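Local structure of glutamyl endopeptidase (Staphylococcus epidermidis, 6PYM) at residues N59-P67 and G78-I86; H18-Y26 and T132-M143. The protein acts as a secreted serine protease of family S1B that probably cleaves peptide chains preferentially after glutamate or aspartate. The protein carries 1 engineered substitution. All blocks are in the same frame, centred on the assembly; numbering follows the deposited sequence.

Contact 1: N59-P67 and G78-I86; sequences NPRNISVHP and GKFVGQEII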
loop_
_atom_site.group_PDB
_atom_site.type_symbol
_atom_site.label_atom_id
_atom_site.label_comp_id
_atom_site.label_asym_id
_atom_site.label_seq_id
_atom_site.Cartn_x
_atom_site.Cartn_y
_atom_site.Cartn_z
ATOM N N ASN A 59 -19.706 2.738 0.075
ATOM C CA ASN A 59 -19.798 3.052 1.497
ATOM C C ASN A 59 -18.432 2.890 2.150
ATOM O O ASN A 59 -18.031 1.764 2.483
ATOM C CB ASN A 59 -20.832 2.163 2.192
ATOM C CG ASN A 59 -21.044 2.545 3.647
ATOM O OD1 ASN A 59 -20.419 3.479 4.158
ATOM N ND2 ASN A 59 -21.935 1.827 4.322
ATOM N N PRO A 60 -17.696 3.981 2.376
ATOM C CA PRO A 60 -16.367 3.863 2.998
ATOM C C PRO A 60 -16.401 3.225 4.368
ATOM O O PRO A 60 -15.393 2.635 4.784
ATOM C CB PRO A 60 -15.879 5.317 3.075
ATOM C CG PRO A 60 -16.713 6.065 2.078
ATOM C CD PRO A 60 -18.041 5.375 2.052
ATOM N N ARG A 61 -17.533 3.307 5.075
ATOM C CA ARG A 61 -17.656 2.732 6.405
ATOM C C ARG A 61 -17.556 1.212 6.401
ATOM O O ARG A 61 -17.380 0.616 7.468
ATOM C CB ARG A 61 -18.978 3.151 7.068
ATOM C CG ARG A 61 -19.228 4.640 7.230
ATOM C CD ARG A 61 -18.013 5.382 7.769
ATOM N NE ARG A 61 -17.767 5.126 9.175
ATOM C CZ ARG A 61 -16.824 5.745 9.867
ATOM N NH1 ARG A 61 -16.057 6.646 9.269
ATOM N NH2 ARG A 61 -16.647 5.452 11.151
ATOM N N ASN A 62 -17.675 0.578 5.237
ATOM C CA ASN A 62 -17.473 -0.856 5.096
ATOM C C ASN A 62 -16.004 -1.259 5.126
ATOM O O ASN A 62 -15.714 -2.458 5.161
ATOM C CB ASN A 62 -18.079 -1.340 3.774
ATOM C CG ASN A 62 -19.597 -1.277 3.762
ATOM O OD1 ASN A 62 -20.242 -1.396 4.801
ATOM N ND2 ASN A 62 -20.172 -1.107 2.576
ATOM N N ILE A 63 -15.074 -0.308 5.103
ATOM C CA ILE A 63 -13.652 -0.617 4.981
ATOM C C ILE A 63 -12.992 -0.482 6.345
ATOM O O ILE A 63 -13.052 0.587 6.965
ATOM C CB ILE A 63 -12.971 0.303 3.960
ATOM C CG1 ILE A 63 -13.730 0.285 2.635
ATOM C CG2 ILE A 63 -11.530 -0.128 3.764
ATOM C CD1 ILE A 63 -13.223 1.310 1.649
ATOM N N SER A 64 -12.331 -1.545 6.796
ATOM C CA SER A 64 -11.504 -1.520 7.996
ATOM C C SER A 64 -10.032 -1.499 7.602
ATOM O O SER A 64 -9.592 -2.307 6.776
ATOM C CB SER A 64 -11.760 -2.760 8.848
ATOM O OG SER A 64 -13.058 -2.754 9.418
ATOM N N VAL A 65 -9.269 -0.609 8.226
ATOM C CA VAL A 65 -7.840 -0.446 7.960
ATOM C C VAL A 65 -7.088 -0.733 9.246
ATOM O O VAL A 65 -7.337 -0.087 10.271
ATOM C CB VAL A 65 -7.521 0.972 7.467
ATOM C CG1 VAL A 65 -6.022 1.132 7.238
ATOM C CG2 VAL A 65 -8.308 1.289 6.202
ATOM N N HIS A 66 -6.150 -1.672 9.187
ATOM C CA HIS A 66 -5.375 -2.095 10.353
ATOM C C HIS A 66 -3.902 -1.824 10.068
ATOM O O HIS A 66 -3.207 -2.675 9.489
ATOM C CB HIS A 66 -5.588 -3.587 10.621
ATOM C CG HIS A 66 -7.000 -3.976 10.962
ATOM N ND1 HIS A 66 -7.973 -4.268 10.027
ATOM C CD2 HIS A 66 -7.574 -4.185 12.171
ATOM C CE1 HIS A 66 -9.090 -4.621 10.649
ATOM N NE2 HIS A 66 -8.872 -4.577 11.948
ATOM N N PRO A 67 -3.377 -0.661 10.447
ATOM C CA PRO A 67 -1.952 -0.406 10.208
ATOM C C PRO A 67 -1.120 -1.303 11.105
ATOM O O PRO A 67 -1.461 -1.534 12.269
ATOM C CB PRO A 67 -1.790 1.071 10.586
ATOM C CG PRO A 67 -2.865 1.310 11.605
ATOM C CD PRO A 67 -4.023 0.432 11.200
ATOM N N GLY A 78 -4.832 -1.460 16.360
ATOM C CA GLY A 78 -6.265 -1.522 16.193
ATOM C C GLY A 78 -6.673 -1.318 14.746
ATOM O O GLY A 78 -5.962 -1.700 13.803
ATOM N N LYS A 79 -7.843 -0.710 14.564
ATOM C CA LYS A 79 -8.362 -0.436 13.238
ATOM C C LYS A 79 -8.891 0.988 13.153
ATOM O O LYS A 79 -9.154 1.652 14.164
ATOM C CB LYS A 79 -9.438 -1.441 12.793
ATOM C CG LYS A 79 -10.834 -1.193 13.323
ATOM C CD LYS A 79 -11.815 -2.183 12.701
ATOM C CE LYS A 79 -13.265 -1.777 12.940
ATOM N NZ LYS A 79 -13.641 -1.803 14.382
ATOM N N PHE A 80 -9.025 1.447 11.912
ATOM C CA PHE A 80 -9.594 2.735 11.559
ATOM C C PHE A 80 -10.589 2.498 10.437
ATOM O O PHE A 80 -10.349 1.676 9.545
ATOM C CB PHE A 80 -8.487 3.680 11.097
ATOM C CG PHE A 80 -7.482 3.974 12.168
ATOM C CD1 PHE A 80 -6.470 3.068 12.456
ATOM C CD2 PHE A 80 -7.573 5.132 12.916
ATOM C CE1 PHE A 80 -5.567 3.315 13.465
ATOM C CE2 PHE A 80 -6.670 5.389 13.920
ATOM C CZ PHE A 80 -5.663 4.481 14.197
ATOM N N VAL A 81 -11.716 3.191 10.494
ATOM C CA VAL A 81 -12.830 2.950 9.582
ATOM C C VAL A 81 -12.815 3.974 8.457
ATOM O O VAL A 81 -12.627 5.175 8.688
ATOM C CB VAL A 81 -14.171 2.961 10.341
ATOM C CG1 VAL A 81 -15.334 2.689 9.390
ATOM C CG2 VAL A 81 -14.153 1.935 11.472
ATOM N N GLY A 82 -13.031 3.500 7.234
ATOM C CA GLY A 82 -13.089 4.388 6.095
ATOM C C GLY A 82 -14.105 5.501 6.258
ATOM O O GLY A 82 -15.202 5.284 6.782
ATOM N N GLN A 83 -13.744 6.692 5.810
ATOM C CA GLN A 83 -14.590 7.874 5.902
ATOM C C GLN A 83 -14.874 8.496 4.548
ATOM O O GLN A 83 -16.011 8.907 4.288
ATOM C CB GLN A 83 -13.940 8.919 6.832
ATOM C CG GLN A 83 -14.831 10.116 7.168
ATOM C CD GLN A 83 -14.700 11.250 6.174
ATOM O OE1 GLN A 83 -13.644 11.454 5.576
ATOM N NE2 GLN A 83 -15.780 12.003 5.992
ATOM N N GLU A 84 -13.879 8.572 3.664
ATOM C CA GLU A 84 -14.074 9.156 2.347
ATOM C C GLU A 84 -13.088 8.531 1.370
ATOM O O GLU A 84 -11.899 8.402 1.676
ATOM C CB GLU A 84 -13.866 10.676 2.393
ATOM C CG GLU A 84 -14.152 11.381 1.078
ATOM C CD GLU A 84 -13.946 12.883 1.160
ATOM O OE1 GLU A 84 -13.253 13.343 2.094
ATOM O OE2 GLU A 84 -14.482 13.600 0.289
ATOM N N ILE A 85 -13.585 8.171 0.188
ATOM C CA ILE A 85 -12.762 7.626 -0.885
ATOM C C ILE A 85 -12.469 8.741 -1.874
ATOM O O ILE A 85 -13.394 9.397 -2.372
ATOM C CB ILE A 85 -13.477 6.459 -1.582
ATOM C CG1 ILE A 85 -13.634 5.284 -0.615
ATOM C CG2 ILE A 85 -12.733 6.069 -2.855
ATOM C CD1 ILE A 85 -14.650 4.270 -1.071
ATOM N N ILE A 86 -11.188 8.961 -2.160
ATOM C CA ILE A 86 -10.751 9.976 -3.113
ATOM C C ILE A 86 -9.991 9.281 -4.237
ATOM O O ILE A 86 -8.778 9.060 -4.117
ATOM C CB ILE A 86 -9.869 11.035 -2.435
ATOM C CG1 ILE A 86 -10.536 11.593 -1.175
ATOM C CG2 ILE A 86 -9.568 12.157 -3.403
ATOM C CD1 ILE A 86 -9.593 12.389 -0.296
HETATM O O HOH W 1 -3.260 -2.854 13.890
#
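V65 and F80 form an antiparallel hydrogen-bonded pair: V65 N donates to F80 O at 2.9 Å and F80 N to V65 O at 2.8 Å. S64 and V81 follow as the non-hydrogen-bonded pair, and beyond them the nearly straight bond from G82 N to I63 O (2.9 Å, 169° at the hydrogen) takes the pairing into the loop before strand 64-67. There the 3-10 turn 60-62, introduced by an Asx turn at N59, lays P60 O against G82 CA. Water 1 donates to P67 O and G78 O. The classic bulge at Q83 and E84 faces R98.

Two flat groups are each packed over a face. K79 CB sits over one face of the H66 imidazole, a CH-pi contact 3.6 Å from the ring centroid; with CG between its backbone N and carbonyl carbon (chi1 81°), the lysine chain runs along the histidine, and CD passes S64 OG. H66 also stacks with Y75. The R61 chain, folded back at chi2 and chi3, carries its guanidinium across V81, whose CG1 touches one face 3.4 Å from R61 CZ; NH1 is held by S100 OG. The E84 carboxylate forms a salt bridge with R98.

Apolar contacts lie at both ends. P67 CD meets F80 CD1 at 3.8 Å, near the ring edge, while I85 receives P60 CG and I63 CD1.

Backbone bonds fix the register of these neighbouring strands of the N-terminal barrel of the chymotrypsin-like fold, while aliphatic carbons of the lysine and valine shield one face each of the imidazole and guanidinium.

Contact 2: H18-Y26 and T132-M143; sequences HYDAVSFIY and TGYPGDKPLATM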
loop_
_atom_site.group_PDB
_atom_site.type_symbol
_atom_site.label_atom_id
_atom_site.label_comp_id
_atom_site.label_asym_id
_atom_site.label_seq_id
_atom_site.Cartn_x
_atom_site.Cartn_y
_atom_site.Cartn_z
ATOM N N HIS A 18 10.117 1.122 8.866
ATOM C CA HIS A 18 9.205 1.527 7.803
ATOM C C HIS A 18 7.978 0.629 7.684
ATOM O O HIS A 18 7.079 0.937 6.890
ATOM C CB HIS A 18 9.943 1.651 6.462
ATOM C CG HIS A 18 10.265 0.343 5.799
ATOM N ND1 HIS A 18 11.279 -0.493 6.220
ATOM C CD2 HIS A 18 9.725 -0.244 4.706
ATOM C CE1 HIS A 18 11.338 -1.546 5.425
ATOM N NE2 HIS A 18 10.411 -1.415 4.491
ATOM N N TYR A 19 7.905 -0.453 8.458
ATOM C CA TYR A 19 6.794 -1.386 8.347
ATOM C C TYR A 19 5.525 -0.885 9.012
ATOM O O TYR A 19 4.436 -1.353 8.654
ATOM C CB TYR A 19 7.185 -2.735 8.947
ATOM C CG TYR A 19 8.362 -3.344 8.233
ATOM C CD1 TYR A 19 8.227 -3.834 6.940
ATOM C CD2 TYR A 19 9.612 -3.403 8.831
ATOM C CE1 TYR A 19 9.295 -4.382 6.268
ATOM C CE2 TYR A 19 10.696 -3.948 8.165
ATOM C CZ TYR A 19 10.534 -4.431 6.879
ATOM O OH TYR A 19 11.625 -4.969 6.221
ATOM N N ASP A 20 5.629 0.066 9.946
ATOM C CA ASP A 20 4.451 0.448 10.717
ATOM C C ASP A 20 3.333 0.983 9.829
ATOM O O ASP A 20 2.153 0.755 10.110
ATOM C CB ASP A 20 4.787 1.423 11.856
ATOM C CG ASP A 20 5.415 2.737 11.383
ATOM O OD1 ASP A 20 5.856 2.857 10.218
ATOM O OD2 ASP A 20 5.495 3.670 12.229
ATOM N N ALA A 21 3.683 1.694 8.757
ATOM C CA ALA A 21 2.686 2.301 7.887
ATOM C C ALA A 21 2.016 1.293 6.963
ATOM O O ALA A 21 0.964 1.602 6.388
ATOM C CB ALA A 21 3.324 3.422 7.065
ATOM N N VAL A 22 2.618 0.122 6.775
ATOM C CA VAL A 22 2.012 -0.918 5.952
ATOM C C VAL A 22 0.732 -1.400 6.627
ATOM O O VAL A 22 0.731 -1.702 7.831
ATOM C CB VAL A 22 3.013 -2.063 5.731
ATOM C CG1 VAL A 22 2.399 -3.160 4.873
ATOM C CG2 VAL A 22 4.301 -1.536 5.098
ATOM N N SER A 23 -0.366 -1.476 5.862
ATOM C CA SER A 23 -1.684 -1.654 6.451
ATOM C C SER A 23 -2.477 -2.761 5.772
ATOM O O SER A 23 -2.414 -2.938 4.551
ATOM C CB SER A 23 -2.489 -0.359 6.383
ATOM O OG SER A 23 -1.809 0.704 7.037
ATOM N N PHE A 24 -3.250 -3.475 6.584
ATOM C CA PHE A 24 -4.143 -4.541 6.149
ATOM C C PHE A 24 -5.555 -3.989 6.007
ATOM O O PHE A 24 -6.027 -3.252 6.883
ATOM C CB PHE A 24 -4.103 -5.654 7.201
ATOM C CG PHE A 24 -5.168 -6.705 7.052
ATOM C CD1 PHE A 24 -5.110 -7.641 6.032
ATOM C CD2 PHE A 24 -6.216 -6.779 7.966
ATOM C CE1 PHE A 24 -6.092 -8.617 5.914
ATOM C CE2 PHE A 24 -7.192 -7.751 7.852
ATOM C CZ PHE A 24 -7.126 -8.667 6.830
ATOM N N ILE A 25 -6.222 -4.324 4.903
ATOM C CA ILE A 25 -7.556 -3.818 4.609
ATOM C C ILE A 25 -8.530 -4.987 4.566
ATOM O O ILE A 25 -8.269 -5.994 3.896
ATOM C CB ILE A 25 -7.575 -3.053 3.276
ATOM C CG1 ILE A 25 -6.613 -1.866 3.341
ATOM C CG2 ILE A 25 -8.985 -2.575 2.957
ATOM C CD1 ILE A 25 -6.630 -0.986 2.096
ATOM N N TYR A 26 -9.658 -4.844 5.263
ATOM C CA TYR A 26 -10.672 -5.887 5.352
ATOM C C TYR A 26 -12.014 -5.275 4.985
ATOM O O TYR A 26 -12.410 -4.257 5.557
ATOM C CB TYR A 26 -10.714 -6.443 6.777
ATOM C CG TYR A 26 -11.635 -7.633 6.975
ATOM C CD1 TYR A 26 -12.977 -7.456 7.308
ATOM C CD2 TYR A 26 -11.154 -8.933 6.859
ATOM C CE1 TYR A 26 -13.819 -8.552 7.507
ATOM C CE2 TYR A 26 -11.990 -10.031 7.052
ATOM C CZ TYR A 26 -13.312 -9.832 7.382
ATOM O OH TYR A 26 -14.125 -10.930 7.576
ATOM N N THR A 132 5.638 -4.755 0.061
ATOM C CA THR A 132 5.342 -5.262 1.392
ATOM C C THR A 132 3.872 -5.042 1.701
ATOM O O THR A 132 3.354 -3.936 1.523
ATOM C CB THR A 132 6.270 -4.616 2.416
ATOM O OG1 THR A 132 7.612 -4.935 2.037
ATOM C CG2 THR A 132 5.995 -5.127 3.835
ATOM N N GLY A 133 3.205 -6.099 2.143
ATOM C CA GLY A 133 1.772 -6.051 2.331
ATOM C C GLY A 133 1.250 -7.401 2.762
ATOM O O GLY A 133 1.967 -8.148 3.439
ATOM N N TYR A 134 0.018 -7.720 2.369
ATOM C CA TYR A 134 -0.768 -8.791 2.986
ATOM C C TYR A 134 -1.246 -9.792 1.938
ATOM O O TYR A 134 -2.423 -9.802 1.561
ATOM C CB TYR A 134 -1.914 -8.183 3.800
ATOM C CG TYR A 134 -1.398 -7.407 4.989
ATOM C CD1 TYR A 134 -1.160 -8.056 6.189
ATOM C CD2 TYR A 134 -1.092 -6.049 4.898
ATOM C CE1 TYR A 134 -0.648 -7.386 7.274
ATOM C CE2 TYR A 134 -0.586 -5.366 5.989
ATOM C CZ TYR A 134 -0.374 -6.037 7.173
ATOM O OH TYR A 134 0.125 -5.336 8.251
ATOM N N PRO A 135 -0.357 -10.667 1.461
ATOM C CA PRO A 135 -0.753 -11.658 0.449
ATOM C C PRO A 135 -1.733 -12.682 0.995
ATOM O O PRO A 135 -1.569 -13.207 2.098
ATOM C CB PRO A 135 0.575 -12.331 0.079
ATOM C CG PRO A 135 1.443 -12.143 1.291
ATOM C CD PRO A 135 1.068 -10.778 1.810
ATOM N N GLY A 136 -2.726 -13.020 0.170
ATOM C CA GLY A 136 -3.803 -13.913 0.570
ATOM C C GLY A 136 -3.471 -15.389 0.609
ATOM O O GLY A 136 -4.303 -16.175 1.080
ATOM N N ASP A 137 -2.300 -15.801 0.130
ATOM C CA ASP A 137 -1.910 -17.193 0.304
ATOM C C ASP A 137 -1.341 -17.467 1.685
ATOM O O ASP A 137 -1.216 -18.636 2.069
ATOM C CB ASP A 137 -0.935 -17.643 -0.789
ATOM C CG ASP A 137 0.390 -16.896 -0.758
ATOM O OD1 ASP A 137 0.405 -15.664 -0.534
ATOM O OD2 ASP A 137 1.433 -17.539 -0.991
ATOM N N LYS A 138 -1.026 -16.432 2.441
ATOM C CA LYS A 138 -0.495 -16.553 3.781
ATOM C C LYS A 138 -1.616 -16.385 4.793
ATOM O O LYS A 138 -2.738 -16.012 4.441
ATOM C CB LYS A 138 0.603 -15.503 3.976
ATOM C CG LYS A 138 1.682 -15.544 2.897
ATOM C CD LYS A 138 2.395 -16.888 2.812
ATOM C CE LYS A 138 3.655 -16.747 1.982
ATOM N NZ LYS A 138 4.381 -18.032 1.804
ATOM N N PRO A 139 -1.358 -16.659 6.076
ATOM C CA PRO A 139 -2.430 -16.513 7.066
ATOM C C PRO A 139 -2.938 -15.079 7.102
ATOM O O PRO A 139 -2.187 -14.117 6.874
ATOM C CB PRO A 139 -1.759 -16.914 8.384
ATOM C CG PRO A 139 -0.653 -17.833 7.969
ATOM C CD PRO A 139 -0.146 -17.246 6.676
ATOM N N LEU A 140 -4.235 -14.942 7.371
ATOM C CA LEU A 140 -4.894 -13.648 7.268
ATOM C C LEU A 140 -4.178 -12.604 8.118
ATOM O O LEU A 140 -3.794 -12.866 9.263
ATOM C CB LEU A 140 -6.356 -13.768 7.697
ATOM C CG LEU A 140 -7.234 -12.533 7.474
ATOM C CD1 LEU A 140 -7.401 -12.239 5.995
ATOM C CD2 LEU A 140 -8.587 -12.713 8.150
ATOM N N ALA A 141 -3.972 -11.426 7.531
ATOM C CA ALA A 141 -3.412 -10.267 8.218
ATOM C C ALA A 141 -1.956 -10.445 8.624
ATOM O O ALA A 141 -1.484 -9.752 9.531
ATOM C CB ALA A 141 -4.278 -9.820 9.403
ATOM N N THR A 142 -1.220 -11.342 7.966
ATOM C CA THR A 142 0.218 -11.434 8.158
ATOM C C THR A 142 0.950 -10.635 7.085
ATOM O O THR A 142 0.571 -10.651 5.908
ATOM C CB THR A 142 0.730 -12.881 8.207
ATOM O OG1 THR A 142 0.433 -13.579 6.978
ATOM C CG2 THR A 142 0.122 -13.631 9.399
ATOM N N MET A 143 1.986 -9.919 7.508
ATOM C CA MET A 143 2.711 -8.999 6.640
ATOM C C MET A 143 3.932 -9.698 6.053
ATOM O O MET A 143 4.689 -10.349 6.788
ATOM C CB MET A 143 3.141 -7.770 7.443
ATOM C CG MET A 143 3.769 -6.694 6.581
ATOM S SD MET A 143 4.577 -5.351 7.481
ATOM C CE MET A 143 3.206 -4.638 8.400
HETATM O O HOH W 2 9.842 -3.414 2.610
#
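F24 lies across Y134, its CB over the centre of the tyrosine ring, 3.6 Å from the centroid and 5° off the normal. With CG anti to the backbone N (chi1 168°), the phenyl ring extends past this face and turns an edge to it, a T-shaped pair with planes at 62°. One face of the F24 ring takes A141 CB, centred 3.8 Å from the centroid, and L140 CD1 touches F24 CZ at 3.7 Å. V22, two residues earlier and also directed at 132-143, meets Y134 CE2 through CG1 at 3.9 Å, and its CB packs on M143 CE at 3.7 Å. The M143 chain, bent at chi3, brings SD to 5.1 Å from the centroid of the Y19 ring, an oblique Met-aromatic contact, while T132 CG2 approaches the edge of that ring.

In the second shell, Y134 OH is hydrogen-bonded to A69 O and Y19 OH to E145 OE2, holding each ring at its far end. The type II turn P139-T142 presents L140 and A141 to F24; P139 O accepts from both T142 N and T142 OG1, and A141 takes a left-handed backbone conformation. Water 2 bridges H18 NE2 and T132 OG1, 2.8 Å from each.

This is a buried joint of the two beta barrels of the chymotrypsin-like fold, strand 22-27 against strand 128-133 and the chain on to M143. Direct cohesion comes from CH-pi, aromatic and methyl packing, while hydrogen bonds at the margin hold the two tyrosine hydroxyls and the turn.

Contact 1 lies within the stretch of chain that contact 2 closes, and the two share the N-terminal barrel, where strand 64-67 lies beside strand 22-27. Probable hydrogen bonds join them, H66 N to F24 O at 2.8 Å and S64 O to Y26 N at 3.0 Å, and I63 CG2 packs on I25 CG2. Their centres are 15 Å apart: contact 1 pairs strands within one barrel, contact 2 joins that barrel to the other. Both lie near, but not in, the predicted charge relay. The I85 side chain is about 10 Å from that of D93 and about 11 Å from that of H51, and the Y134 side chain about 9 Å from that of A169, the engineered substitution at the active-site serine.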